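Side-chain contacts in GCN5-related N-acetyltransferase (Exiguobacterium sibiricum 255-15, PDB 3GY9), which binds coenzyme A and, as a GNAT-family protein, probably transfers an acyl group from it to an acceptor that has not been identified: residues Thr5-Arg8 with Gly14-Trp17; Phe52-Thr57 with Val61-Gly66; Met68-Ser71 with Arg75-Arg78; Lys100-Ala105 with Thr143-Ser148. All coordinates share one frame; numbering follows the deposited sequence. Where two conformers were deposited one is given.

Contact 1 (Thr5-Arg8 with Gly14-Trp17); sequences TIER and GYNW. With SO4 (sulfate ion), chain C.
Tyr15 and Glu7 meet through one polar bond between the ends of their side chains, the CA atoms of Glu7 and Tyr15 being 11.4 Å apart. The phenol donates from OH to Glu7 OE2 at 2.7 Å. The oxygen sits in the plane of the Tyr15 ring, at its edge and 3.4 Å from Tyr15 CE1, while the hydroxyl comes to the carboxylate from well above its plane, and the two flat groups are nearly perpendicular at 81°. Glu7 gets there with CG anti to its backbone N (chi1 164°) and the chain extended beyond. Within the loop, Tyr15 CB rests 3.7 Å above one face of the Trp17 indole, offset toward its rim. A second polar group belongs to Asn16. Its ND2 gives a nearly straight bond of 3.0 Å to O4 of a sulfate, probably from the crystallisation liquor and also held by Gln60, while its OD1 caps the backbone N of Leu18 where the chain turns into helix 18-26. On strand 5-8, the guanidinium of Arg8 turns elsewhere, to a salt bridge with Glu104. A single bond from a neutral donor to a carboxylate, in a surface contact burying only 86 Å², thus makes a light tie between the edge strand and the loop; Glu7 was deposited in two conformers, so its end may be mobile.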
loop_
_atom_site.group_PDB
_atom_site.type_symbol
_atom_site.label_atom_id
_atom_site.label_comp_id
_atom_site.label_asym_id
_atom_site.label_seq_id
_atom_site.Cartn_x
_atom_site.Cartn_y
_atom_site.Cartn_z
ATOM N N THR A 5 -8.679 -11.204 -5.249
ATOM C CA THR A 5 -7.661 -11.085 -6.278
ATOM C C THR A 5 -7.033 -9.697 -6.117
ATOM O O THR A 5 -7.728 -8.728 -5.843
ATOM C CB THR A 5 -8.280 -11.251 -7.666
ATOM O OG1 THR A 5 -9.263 -10.233 -7.877
ATOM C CG2 THR A 5 -8.939 -12.599 -7.792
ATOM N N ILE A 6 -5.714 -9.612 -6.243
ATOM C CA ILE A 6 -5.034 -8.336 -6.163
ATOM C C ILE A 6 -4.672 -7.944 -7.594
ATOM O O ILE A 6 -3.949 -8.685 -8.282
ATOM C CB ILE A 6 -3.738 -8.394 -5.324
ATOM C CG1 ILE A 6 -3.946 -9.016 -3.931
ATOM C CG2 ILE A 6 -3.130 -6.998 -5.203
ATOM C CD1 ILE A 6 -4.784 -8.224 -2.998
ATOM N N GLU A 7 -5.150 -6.779 -8.021
ATOM C CA GLU A 7 -4.999 -6.313 -9.394
ATOM C C GLU A 7 -4.247 -4.982 -9.423
ATOM O O GLU A 7 -4.451 -4.155 -8.544
ATOM C CB GLU A 7 -6.388 -6.128 -10.033
ATOM C CG GLU A 7 -6.358 -5.297 -11.299
ATOM C CD GLU A 7 -7.608 -5.384 -12.127
ATOM O OE1 GLU A 7 -7.511 -5.885 -13.266
ATOM O OE2 GLU A 7 -8.672 -4.946 -11.651
ATOM N N ARG A 8 -3.424 -4.771 -10.448
ATOM C CA ARG A 8 -2.818 -3.467 -10.724
ATOM C C ARG A 8 -3.843 -2.510 -11.311
ATOM O O ARG A 8 -4.598 -2.873 -12.221
ATOM C CB ARG A 8 -1.702 -3.651 -11.746
ATOM C CG ARG A 8 -0.861 -2.442 -12.082
ATOM C CD ARG A 8 0.172 -2.821 -13.157
ATOM N NE ARG A 8 0.830 -4.045 -12.757
ATOM C CZ ARG A 8 1.844 -4.110 -11.886
ATOM N NH1 ARG A 8 2.455 -3.007 -11.450
ATOM N NH2 ARG A 8 2.288 -5.293 -11.515
ATOM N N GLY A 14 -12.316 2.799 -13.719
ATOM C CA GLY A 14 -13.037 1.561 -13.957
ATOM C C GLY A 14 -13.473 0.838 -12.692
ATOM O O GLY A 14 -13.902 -0.311 -12.777
ATOM N N TYR A 15 -13.374 1.489 -11.537
ATOM C CA TYR A 15 -13.747 0.879 -10.248
ATOM C C TYR A 15 -14.710 1.771 -9.532
ATOM O O TYR A 15 -14.649 3.005 -9.672
ATOM C CB TYR A 15 -12.530 0.719 -9.337
ATOM C CG TYR A 15 -11.414 -0.085 -9.931
ATOM C CD1 TYR A 15 -11.393 -1.476 -9.834
ATOM C CD2 TYR A 15 -10.386 0.546 -10.633
ATOM C CE1 TYR A 15 -10.348 -2.218 -10.399
ATOM C CE2 TYR A 15 -9.354 -0.182 -11.196
ATOM C CZ TYR A 15 -9.341 -1.546 -11.077
ATOM O OH TYR A 15 -8.308 -2.231 -11.655
ATOM N N ASN A 16 -15.585 1.180 -8.722
ATOM C CA ASN A 16 -16.397 1.990 -7.815
ATOM C C ASN A 16 -15.635 2.223 -6.531
ATOM O O ASN A 16 -15.544 1.328 -5.687
ATOM C CB ASN A 16 -17.725 1.315 -7.514
ATOM C CG ASN A 16 -18.643 2.179 -6.644
ATOM O OD1 ASN A 16 -18.287 3.328 -6.328
ATOM N ND2 ASN A 16 -19.822 1.653 -6.271
ATOM N N TRP A 17 -15.106 3.429 -6.381
ATOM C CA TRP A 17 -14.317 3.799 -5.206
ATOM C C TRP A 17 -15.140 4.367 -4.065
ATOM O O TRP A 17 -14.597 4.637 -2.990
ATOM C CB TRP A 17 -13.288 4.876 -5.576
ATOM C CG TRP A 17 -12.267 4.426 -6.547
ATOM C CD1 TRP A 17 -12.244 4.687 -7.881
ATOM C CD2 TRP A 17 -11.112 3.628 -6.266
ATOM N NE1 TRP A 17 -11.136 4.103 -8.450
ATOM C CE2 TRP A 17 -10.430 3.438 -7.482
ATOM C CE3 TRP A 17 -10.591 3.052 -5.108
ATOM C CZ2 TRP A 17 -9.242 2.711 -7.564
ATOM C CZ3 TRP A 17 -9.405 2.321 -5.198
ATOM C CH2 TRP A 17 -8.756 2.158 -6.415
HETATM S S SO4 C . -19.750 -2.143 -6.703
HETATM O O1 SO4 C . -20.797 -3.070 -6.292
HETATM O O2 SO4 C . -18.800 -2.837 -7.559
HETATM O O3 SO4 C . -19.061 -1.651 -5.516
HETATM O O4 SO4 C . -20.326 -1.021 -7.436
#

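Contact 2 (Phe52-Thr57 with Val61-Gly66); sequences FVALST and VLACGG
Ala54 O takes the shortest bond between the two strands: Leu62 N reaches it at 2.8 Å, almost straight at 174°, and Val61 CA adds a weaker C-H contact to the same oxygen at 3.6 Å. Ala54 N pairs in turn with Ala63 O at 2.9 Å. Leu62 and Ala63 therefore both face Ala54 in a beta bulge. Leu62 has nearly the backbone angles of a classic bulge (phi -105°, psi -16°), but the second N-H, on Ala63, is buried without a partner. Past the bulge the ladder is regular, Phe52 and Gly65 exchanging two backbone bonds as an antiparallel hydrogen-bonded pair. On one face Leu55 CD2 lies 3.9 Å from Val61 CG2, and Val53 CG1 touches both Val61 CG1 and Cys64 CB, 4.2 Å from each. On the other, Ala54 CB and Ala63 CB touch at 3.9 Å; the Phe52 side chain is on this face too, packed on Leu97 and Lys100 of helix 93-105. Leu62 stands apart at the bulge, laying CD1 on Ser56 CB at 3.8 Å and also touching Val4. With an alanine here, Ser56 CB would probably lose that cover and a gap would open beside Val4. Ala63 comes close to Val84 of strand 76-84, a coenzyme A-binding residue. Strands 50-55 and 61-69 form an antiparallel hairpin in the central sheet of the GNAT fold.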
loop_
_atom_site.group_PDB
_atom_site.type_symbol
_atom_site.label_atom_id
_atom_site.label_comp_id
_atom_site.label_asym_id
_atom_site.label_seq_id
_atom_site.Cartn_x
_atom_site.Cartn_y
_atom_site.Cartn_z
ATOM N N PHE A 52 -2.361 -0.931 -6.363
ATOM C CA PHE A 52 -3.137 -2.164 -6.425
ATOM C C PHE A 52 -4.472 -2.031 -5.722
ATOM O O PHE A 52 -4.627 -1.231 -4.809
ATOM C CB PHE A 52 -2.359 -3.319 -5.786
ATOM C CG PHE A 52 -1.051 -3.575 -6.442
ATOM C CD1 PHE A 52 -0.991 -4.292 -7.623
ATOM C CD2 PHE A 52 0.127 -3.099 -5.889
ATOM C CE1 PHE A 52 0.226 -4.515 -8.253
ATOM C CE2 PHE A 52 1.358 -3.326 -6.524
ATOM C CZ PHE A 52 1.396 -4.042 -7.702
ATOM N N VAL A 53 -5.428 -2.849 -6.166
ATOM C CA VAL A 53 -6.679 -3.038 -5.449
ATOM C C VAL A 53 -6.909 -4.516 -5.195
ATOM O O VAL A 53 -6.499 -5.360 -6.014
ATOM C CB VAL A 53 -7.924 -2.487 -6.209
ATOM C CG1 VAL A 53 -7.959 -0.985 -6.100
ATOM C CG2 VAL A 53 -7.958 -2.966 -7.644
ATOM N N ALA A 54 -7.581 -4.804 -4.079
ATOM C CA ALA A 54 -8.041 -6.158 -3.775
ATOM C C ALA A 54 -9.515 -6.199 -4.146
ATOM O O ALA A 54 -10.287 -5.366 -3.688
ATOM C CB ALA A 54 -7.867 -6.467 -2.324
ATOM N N LEU A 55 -9.868 -7.148 -5.001
ATOM C CA LEU A 55 -11.226 -7.333 -5.454
ATOM C C LEU A 55 -11.818 -8.587 -4.861
ATOM O O LEU A 55 -11.195 -9.657 -4.876
ATOM C CB LEU A 55 -11.276 -7.449 -6.964
ATOM C CG LEU A 55 -10.812 -6.225 -7.735
ATOM C CD1 LEU A 55 -10.918 -6.518 -9.200
ATOM C CD2 LEU A 55 -11.625 -4.984 -7.410
ATOM N N SER A 56 -13.052 -8.466 -4.389
ATOM C CA SER A 56 -13.797 -9.613 -3.898
ATOM C C SER A 56 -14.212 -10.558 -5.028
ATOM O O SER A 56 -14.049 -10.254 -6.205
ATOM C CB SER A 56 -15.047 -9.150 -3.164
ATOM O OG SER A 56 -16.075 -8.798 -4.089
ATOM N N THR A 57 -14.805 -11.691 -4.667
ATOM C CA THR A 57 -15.316 -12.646 -5.654
ATOM C C THR A 57 -16.482 -12.071 -6.461
ATOM O O THR A 57 -16.861 -12.625 -7.491
ATOM C CB THR A 57 -15.762 -13.960 -5.000
ATOM O OG1 THR A 57 -16.734 -13.689 -3.986
ATOM C CG2 THR A 57 -14.556 -14.685 -4.399
ATOM N N VAL A 61 -14.344 -3.578 -4.642
ATOM C CA VAL A 61 -13.038 -3.158 -4.123
ATOM C C VAL A 61 -13.054 -3.297 -2.603
ATOM O O VAL A 61 -13.886 -2.667 -1.921
ATOM C CB VAL A 61 -12.734 -1.677 -4.463
ATOM C CG1 VAL A 61 -11.467 -1.207 -3.737
ATOM C CG2 VAL A 61 -12.601 -1.495 -5.944
ATOM N N LEU A 62 -12.151 -4.120 -2.063
ATOM C CA LEU A 62 -12.070 -4.292 -0.609
ATOM C C LEU A 62 -10.865 -3.584 0.036
ATOM O O LEU A 62 -10.839 -3.416 1.258
ATOM C CB LEU A 62 -12.009 -5.771 -0.249
ATOM C CG LEU A 62 -13.157 -6.674 -0.715
ATOM C CD1 LEU A 62 -12.923 -8.074 -0.260
ATOM C CD2 LEU A 62 -14.499 -6.166 -0.229
ATOM N N ALA A 63 -9.892 -3.189 -0.789
ATOM C CA ALA A 63 -8.660 -2.575 -0.303
ATOM C C ALA A 63 -7.896 -1.958 -1.447
ATOM O O ALA A 63 -8.096 -2.305 -2.612
ATOM C CB ALA A 63 -7.785 -3.602 0.361
ATOM N N CYS A 64 -7.014 -1.032 -1.087
ATOM C CA CYS A 64 -6.066 -0.501 -2.041
ATOM C C CYS A 64 -4.715 -0.339 -1.367
ATOM O O CYS A 64 -4.639 -0.316 -0.144
ATOM C CB CYS A 64 -6.556 0.855 -2.591
ATOM S SG CYS A 64 -6.768 2.153 -1.370
ATOM N N GLY A 65 -3.676 -0.187 -2.192
ATOM C CA GLY A 65 -2.337 0.102 -1.668
ATOM C C GLY A 65 -1.306 -0.031 -2.758
ATOM O O GLY A 65 -1.446 -0.842 -3.658
ATOM N N GLY A 66 -0.237 0.746 -2.646
ATOM C CA GLY A 66 0.759 0.724 -3.684
ATOM C C GLY A 66 2.057 1.297 -3.222
ATOM O O GLY A 66 2.334 1.361 -2.032
#

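Contact 3 (Met68-Ser71 with Arg75-Arg78); sequences MKQS and RTGR
Gln70 runs alongside Thr76 and ends on Arg78, so its side chain can be followed across the whole contact. CB starts 3.4 Å from Thr76 O and 3.7 Å from Thr76 CG2, the two side chains lying side by side and pointing the same way, and CG keeps in touch with the same methyl. Both also pack near strand 111-114, where Gln70 and Thr76 lean on Val113. The chain then bends about the CB-CG bond (chi2 64°), which swings the amide over to Arg78. Meanwhile the backbones pair as a beta hairpin, strand 61-69 turning into strand 76-84: Arg78 N binds Met68 O at 2.7 Å, Arg78 O takes the return bond from Met68 N, and Gln70 N closes the series on Thr76 O at 3.0 Å. At the tip OE1 accepts from Arg78 NH1 at 2.6 Å, on a lone pair and in the plane of the guanidinium, although the amide itself is turned 57° from that plane. The same oxygen lies 3.3 Å from Arg78 CD. NE2 is used too, giving a bond of 3.1 Å to Ser71 O, so both ends of this buried amide are satisfied and its rotation is fixed. Arg78 is extended from CG to NE, and its NH2 bonds to Lys135 O.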
loop_
_atom_site.group_PDB
_atom_site.type_symbol
_atom_site.label_atom_id
_atom_site.label_comp_id
_atom_site.label_asym_id
_atom_site.label_seq_id
_atom_site.Cartn_x
_atom_site.Cartn_y
_atom_site.Cartn_z
HETATM N N MSE A 68 5.550 4.074 -4.633
HETATM C CA MSE A 68 6.191 4.967 -5.572
HETATM C C MSE A 68 7.510 5.453 -4.974
HETATM O O MSE A 68 7.893 5.054 -3.883
HETATM C CB MSE A 68 5.261 6.133 -5.931
HETATM C CG MSE A 68 4.902 7.037 -4.774
HETATM SE SE MSE A 68 3.816 8.566 -5.295
HETATM C CE MSE A 68 5.225 9.618 -6.057
ATOM N N LYS A 69 8.224 6.296 -5.706
ATOM C CA LYS A 69 9.489 6.783 -5.228
ATOM C C LYS A 69 9.311 7.648 -3.986
ATOM O O LYS A 69 8.414 8.484 -3.931
ATOM C CB LYS A 69 10.175 7.585 -6.338
ATOM C CG LYS A 69 11.592 7.961 -5.989
ATOM C CD LYS A 69 12.250 8.812 -7.066
ATOM C CE LYS A 69 13.581 9.378 -6.579
ATOM N NZ LYS A 69 13.420 10.222 -5.345
ATOM N N GLN A 70 10.184 7.452 -2.994
ATOM C CA GLN A 70 10.243 8.334 -1.827
ATOM C C GLN A 70 11.010 9.570 -2.210
ATOM O O GLN A 70 12.144 9.486 -2.630
ATOM C CB GLN A 70 10.924 7.639 -0.653
ATOM C CG GLN A 70 11.237 8.556 0.541
ATOM C CD GLN A 70 10.001 9.116 1.194
ATOM O OE1 GLN A 70 9.057 8.402 1.494
ATOM N NE2 GLN A 70 9.999 10.422 1.425
ATOM N N SER A 71 10.376 10.723 -2.080
ATOM C CA SER A 71 11.017 11.977 -2.438
ATOM C C SER A 71 12.188 12.246 -1.514
ATOM O O SER A 71 12.128 11.958 -0.314
ATOM C CB SER A 71 10.020 13.128 -2.350
ATOM O OG SER A 71 9.486 13.228 -1.045
ATOM N N ARG A 75 17.205 5.571 -3.994
ATOM C CA ARG A 75 16.998 4.113 -4.013
ATOM C C ARG A 75 15.969 3.633 -2.973
ATOM O O ARG A 75 16.004 2.472 -2.525
ATOM C CB ARG A 75 18.338 3.389 -3.837
ATOM C CG ARG A 75 19.345 3.630 -5.000
ATOM C CD ARG A 75 20.698 2.988 -4.730
ATOM N NE ARG A 75 21.271 3.474 -3.488
ATOM C CZ ARG A 75 21.584 2.731 -2.433
ATOM N NH1 ARG A 75 21.362 1.423 -2.418
ATOM N NH2 ARG A 75 22.106 3.314 -1.363
ATOM N N THR A 76 15.041 4.523 -2.629
ATOM C CA THR A 76 14.052 4.276 -1.592
ATOM C C THR A 76 12.652 4.450 -2.148
ATOM O O THR A 76 12.345 5.445 -2.808
ATOM C CB THR A 76 14.254 5.236 -0.393
ATOM O OG1 THR A 76 15.565 5.020 0.176
ATOM C CG2 THR A 76 13.199 5.022 0.686
ATOM N N GLY A 77 11.812 3.456 -1.910
ATOM C CA GLY A 77 10.409 3.548 -2.292
ATOM C C GLY A 77 9.548 3.746 -1.065
ATOM O O GLY A 77 9.912 3.346 0.027
ATOM N N ARG A 78 8.406 4.390 -1.267
ATOM C CA ARG A 78 7.438 4.638 -0.218
ATOM C C ARG A 78 6.184 3.831 -0.504
ATOM O O ARG A 78 5.644 3.912 -1.623
ATOM C CB ARG A 78 7.076 6.122 -0.195
ATOM C CG ARG A 78 6.225 6.469 1.000
ATOM C CD ARG A 78 5.826 7.936 0.965
ATOM N NE ARG A 78 5.201 8.362 2.224
ATOM C CZ ARG A 78 5.864 8.923 3.238
ATOM N NH1 ARG A 78 7.173 9.089 3.213
ATOM N NH2 ARG A 78 5.206 9.256 4.332
#

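Contact 4 (Lys100-Ala105 with Thr143-Ser148); sequences KIMSEA and TAFADS
Phe145 throws its ring out toward Met102 and Ser103 by setting CG anti to its backbone N (chi1 175°). Met102, modelled as selenomethionine, keeps CG beside its own N and bends at its last torsion (chi3 75°), which curls the methyl back toward the ring. The contact is led by Phe145 CE1, 3.9 Å from Met102 CB. A looser approach of 4.2 Å brings Phe145 CD1 to Met102 CE, and Phe145 CZ touches the backbone of the other helix at Ser103 CA, 3.9 Å away. No hydrogen bond crosses. With CA atoms no closer than 8.5 Å, between Met102 and Phe145, the Phe145 ring reaches across to helix 93-105. Losing the ring to an alanine is likely to open a gap there and leave the Met102 methyl free to turn. Just past the end of the short helix, Ser148 binds Ala144 O through both N and OG, each at 3.2 Å and from opposite faces of its carbonyl. Phe145 also meets the ring of Phe106. On another side of helix 93-105, Ile101 and Ala105 pack on Tyr67 of strand 61-69, and Glu104 pairs with Arg8 of strand 5-8, so this helix lies between the central sheet and the C-terminal helix 142-147.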
loop_
_atom_site.group_PDB
_atom_site.type_symbol
_atom_site.label_atom_id
_atom_site.label_comp_id
_atom_site.label_asym_id
_atom_site.label_seq_id
_atom_site.Cartn_x
_atom_site.Cartn_y
_atom_site.Cartn_z
ATOM N N LYS A 100 2.618 -8.554 -2.118
ATOM C CA LYS A 100 2.723 -8.241 -3.538
ATOM C C LYS A 100 3.503 -6.942 -3.765
ATOM O O LYS A 100 4.420 -6.887 -4.596
ATOM C CB LYS A 100 1.333 -8.153 -4.177
ATOM C CG LYS A 100 1.363 -8.032 -5.688
ATOM C CD LYS A 100 -0.035 -8.130 -6.275
ATOM C CE LYS A 100 -0.016 -8.028 -7.785
ATOM N NZ LYS A 100 0.257 -9.356 -8.440
ATOM N N ILE A 101 3.138 -5.915 -3.003
ATOM C CA ILE A 101 3.815 -4.626 -3.075
ATOM C C ILE A 101 5.307 -4.767 -2.801
ATOM O O ILE A 101 6.148 -4.240 -3.537
ATOM C CB ILE A 101 3.196 -3.638 -2.062
ATOM C CG1 ILE A 101 1.793 -3.213 -2.527
ATOM C CG2 ILE A 101 4.092 -2.406 -1.896
ATOM C CD1 ILE A 101 0.982 -2.465 -1.480
HETATM N N MSE A 102 5.652 -5.472 -1.732
HETATM C CA MSE A 102 7.050 -5.583 -1.299
HETATM C C MSE A 102 7.868 -6.306 -2.361
HETATM O O MSE A 102 8.956 -5.877 -2.744
HETATM C CB MSE A 102 7.129 -6.296 0.051
HETATM C CG MSE A 102 6.487 -5.471 1.125
HETATM SE SE MSE A 102 6.108 -6.500 2.715
HETATM C CE MSE A 102 7.743 -6.534 3.205
ATOM N N SER A 103 7.344 -7.425 -2.821
ATOM C CA SER A 103 8.070 -8.223 -3.787
ATOM C C SER A 103 8.338 -7.442 -5.083
ATOM O O SER A 103 9.453 -7.496 -5.637
ATOM C CB SER A 103 7.322 -9.531 -4.031
ATOM O OG SER A 103 8.021 -10.353 -4.931
ATOM N N GLU A 104 7.352 -6.688 -5.545
ATOM C CA GLU A 104 7.540 -5.926 -6.765
ATOM C C GLU A 104 8.426 -4.703 -6.532
ATOM O O GLU A 104 9.306 -4.424 -7.339
ATOM C CB GLU A 104 6.204 -5.490 -7.354
ATOM C CG GLU A 104 6.336 -4.756 -8.673
ATOM C CD GLU A 104 5.011 -4.457 -9.309
ATOM O OE1 GLU A 104 4.266 -5.421 -9.597
ATOM O OE2 GLU A 104 4.719 -3.260 -9.521
ATOM N N ALA A 105 8.192 -3.963 -5.452
ATOM C CA ALA A 105 8.898 -2.726 -5.236
ATOM C C ALA A 105 10.380 -2.943 -5.034
ATOM O O ALA A 105 11.192 -2.095 -5.404
ATOM C CB ALA A 105 8.305 -1.978 -4.046
ATOM N N THR A 143 18.095 -6.207 1.709
ATOM C CA THR A 143 18.919 -7.300 2.220
ATOM C C THR A 143 18.176 -8.063 3.317
ATOM O O THR A 143 18.236 -9.286 3.369
ATOM C CB THR A 143 20.282 -6.803 2.726
ATOM O OG1 THR A 143 20.089 -5.723 3.635
ATOM C CG2 THR A 143 21.136 -6.314 1.569
ATOM N N ALA A 144 17.427 -7.352 4.159
ATOM C CA ALA A 144 16.623 -7.995 5.192
ATOM C C ALA A 144 15.474 -8.783 4.568
ATOM O O ALA A 144 15.203 -9.923 4.949
ATOM C CB ALA A 144 16.091 -6.967 6.167
ATOM N N PHE A 145 14.809 -8.165 3.602
ATOM C CA PHE A 145 13.740 -8.819 2.856
ATOM C C PHE A 145 14.257 -10.100 2.197
ATOM O O PHE A 145 13.586 -11.137 2.241
ATOM C CB PHE A 145 13.204 -7.844 1.796
ATOM C CG PHE A 145 12.169 -8.430 0.876
ATOM C CD1 PHE A 145 10.849 -8.548 1.278
ATOM C CD2 PHE A 145 12.513 -8.859 -0.409
ATOM C CE1 PHE A 145 9.886 -9.076 0.424
ATOM C CE2 PHE A 145 11.552 -9.391 -1.261
ATOM C CZ PHE A 145 10.244 -9.499 -0.837
ATOM N N ALA A 146 15.435 -10.017 1.584
ATOM C CA ALA A 146 16.032 -11.149 0.866
ATOM C C ALA A 146 16.366 -12.277 1.828
ATOM O O ALA A 146 16.153 -13.442 1.506
ATOM C CB ALA A 146 17.283 -10.721 0.127
ATOM N N ASP A 147 16.892 -11.929 3.000
ATOM C CA ASP A 147 17.225 -12.926 4.022
ATOM C C ASP A 147 15.984 -13.723 4.422
ATOM O O ASP A 147 16.057 -14.935 4.645
ATOM C CB ASP A 147 17.846 -12.256 5.249
ATOM N N SER A 148 14.844 -13.042 4.474
ATOM C CA SER A 148 13.563 -13.694 4.742
ATOM C C SER A 148 12.945 -14.358 3.499
ATOM O O SER A 148 11.860 -14.937 3.586
ATOM C CB SER A 148 12.578 -12.673 5.312
ATOM O OG SER A 148 13.177 -11.933 6.359
#

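Contact 2 is the buried one, a backbone ladder in the sheet with apolar side chains on both faces. Contact 3 continues the same strand 61-69 on the opposite side of the chain's centre and adds a side-chain amide-guanidinium bond where the hairpin is only partly buried. Contact 1 lies at the surface and depends on one polar bond, yet strand 5-8 is joined directly to contact 2 by Thr5 O to Leu55 N and Glu7 N to Val53 O, each 2.8 Å. Contact 4 leaves the sheet for apolar packing between two helices, with no hydrogen bond between them; its helix 93-105 touches contacts 1 and 2 through Glu104, Lys100 and Ile101, but not contact 3.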